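Arabinogalactan endo-1,4-beta-galactosidase (Ignisphaera aggregans, PDB 7OSK) probably hydrolyses internal beta-1,4-galactosidic linkages of arabinogalactan, the chain here being the glycoside hydrolase family 53 catalytic domain of a longer hyperthermostable archaeal protein. Local coordinates at residues Asn190-Gly195 against Ile229-Ala234. Residues are numbered along the deposited sequence; the frame is centred on the assembly and turned at random.
Sequences NEINNG and IVIHLA
N193 grips the backbone of A234 with both ends of its carboxamide: OD1 accepts from A234 N at 2.9 Å, in the carbonyl plane on a lone pair, while ND2 gives a hydrogen to A234 O at 2.8 Å. Two bonds to one residue fix the amide's rotation. One step back, I192 N donates to H232 O at 3.0 Å, tilted 23° from the carbonyl plane, adding a backbone bond from loop to strand beyond the end of strand 185-188; I192 then opens a type I turn that runs to G195. A chi1 of -175° extends the H232 ring alongside N190 and E191, all three side chains pointing the same way. N190 OD1 meets the ring edge in plane, in a weak bond from ND1 (3.2 Å), while N190 ND2 is held by A142 O. Over one face sits E191 CG, a CH-pi contact 3.7 Å from the ring centroid. Both segments belong to the (beta/alpha)8 barrel of family 53, a clan GH-A fold: 190-195 lies in the loop after strand 185-188, the fourth, and 229-234 on strand 228-234, the fifth. N190-E191 closely follow strand 185-188, where this clan carries an Asn-Glu pair with the acid/base glutamate, consistent with such a role for E191. S261 bonds both E191 OE2 and H232 NE2, tying the carboxylate, turned 83° from the ring plane, to the histidine. In van der Waals contact, A234 CB points at the loop and touches E191 OE1 at 3.4 Å, and L233 CD2 reaches N193 OD1 at the same distance. The apolar side chains of I192 and I231 cross at about a right angle, CD1 on CG2 at 4.0 Å, with helix 206-223 packing on I192 and helix 238-250 on L233.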
# COMPACT_ATOMS: atom_id res chain seq x y z
N ASN A 190 -4.62 -8.09 0.90
CA ASN A 190 -4.24 -7.09 -0.10
C ASN A 190 -4.99 -7.30 -1.41
O ASN A 190 -4.83 -8.33 -2.07
CB ASN A 190 -2.73 -7.13 -0.37
CG ASN A 190 -2.25 -5.92 -1.15
OD1 ASN A 190 -2.23 -4.80 -0.63
ND2 ASN A 190 -1.87 -6.13 -2.41
N GLU A 191 -5.78 -6.30 -1.78
CA GLU A 191 -6.60 -6.35 -2.98
C GLU A 191 -7.39 -7.65 -3.03
O GLU A 191 -7.18 -8.51 -3.89
CB GLU A 191 -5.72 -6.20 -4.23
CG GLU A 191 -4.98 -4.87 -4.28
CD GLU A 191 -4.11 -4.72 -5.52
OE1 GLU A 191 -4.15 -5.61 -6.39
OE2 GLU A 191 -3.40 -3.70 -5.62
N ILE A 192 -8.32 -7.78 -2.09
CA ILE A 192 -9.07 -9.02 -1.89
C ILE A 192 -10.34 -9.06 -2.76
O ILE A 192 -11.38 -9.53 -2.32
CB ILE A 192 -9.45 -9.20 -0.40
CG1 ILE A 192 -10.09 -7.92 0.14
CG2 ILE A 192 -8.21 -9.52 0.41
CD1 ILE A 192 -11.07 -8.16 1.26
N ASN A 193 -10.23 -8.56 -3.98
CA ASN A 193 -11.34 -8.56 -4.92
C ASN A 193 -11.93 -9.96 -5.10
O ASN A 193 -13.13 -10.17 -4.93
CB ASN A 193 -10.90 -8.01 -6.28
CG ASN A 193 -10.37 -6.59 -6.20
OD1 ASN A 193 -9.66 -6.23 -5.26
ND2 ASN A 193 -10.72 -5.77 -7.19
N ASN A 194 -11.06 -10.91 -5.43
CA ASN A 194 -11.47 -12.29 -5.63
C ASN A 194 -11.25 -13.10 -4.35
O ASN A 194 -11.07 -14.31 -4.39
CB ASN A 194 -10.68 -12.90 -6.79
CG ASN A 194 -10.90 -12.15 -8.09
OD1 ASN A 194 -11.98 -11.63 -8.34
ND2 ASN A 194 -9.86 -12.07 -8.91
N GLY A 195 -11.27 -12.40 -3.22
CA GLY A 195 -11.04 -13.02 -1.94
C GLY A 195 -9.56 -13.19 -1.65
O GLY A 195 -8.71 -12.65 -2.36
N ILE A 229 -10.16 -0.90 10.58
CA ILE A 229 -10.10 -1.99 9.62
C ILE A 229 -10.22 -1.46 8.20
O ILE A 229 -11.07 -0.62 7.91
CB ILE A 229 -11.22 -3.01 9.87
CG1 ILE A 229 -11.22 -3.44 11.34
CG2 ILE A 229 -11.09 -4.21 8.95
CD1 ILE A 229 -9.87 -3.92 11.85
N VAL A 230 -9.35 -1.96 7.32
CA VAL A 230 -9.31 -1.51 5.93
C VAL A 230 -9.56 -2.67 4.97
O VAL A 230 -8.83 -3.65 4.96
CB VAL A 230 -7.95 -0.87 5.59
CG1 VAL A 230 -7.95 -0.34 4.17
CG2 VAL A 230 -7.62 0.24 6.58
N ILE A 231 -10.62 -2.53 4.18
CA ILE A 231 -10.91 -3.47 3.10
C ILE A 231 -10.36 -2.90 1.80
O ILE A 231 -10.82 -1.86 1.31
CB ILE A 231 -12.43 -3.73 2.97
CG1 ILE A 231 -12.96 -4.43 4.22
CG2 ILE A 231 -12.73 -4.55 1.72
CD1 ILE A 231 -12.35 -5.80 4.49
N HIS A 232 -9.37 -3.59 1.24
CA HIS A 232 -8.63 -3.10 0.08
C HIS A 232 -9.10 -3.78 -1.20
O HIS A 232 -9.17 -5.00 -1.28
CB HIS A 232 -7.13 -3.32 0.28
CG HIS A 232 -6.28 -2.73 -0.80
ND1 HIS A 232 -4.95 -3.07 -0.96
CD2 HIS A 232 -6.55 -1.83 -1.77
CE1 HIS A 232 -4.45 -2.41 -1.98
NE2 HIS A 232 -5.40 -1.65 -2.49
N LEU A 233 -9.43 -2.96 -2.20
CA LEU A 233 -9.83 -3.46 -3.51
C LEU A 233 -9.01 -2.81 -4.61
O LEU A 233 -8.50 -1.70 -4.43
CB LEU A 233 -11.32 -3.21 -3.75
CG LEU A 233 -12.30 -3.97 -2.86
CD1 LEU A 233 -13.73 -3.59 -3.24
CD2 LEU A 233 -12.10 -5.47 -2.97
N ALA A 234 -8.87 -3.50 -5.73
CA ALA A 234 -8.10 -3.00 -6.87
C ALA A 234 -9.01 -2.63 -8.04
O ALA A 234 -10.01 -3.31 -8.32
CB ALA A 234 -7.08 -4.04 -7.30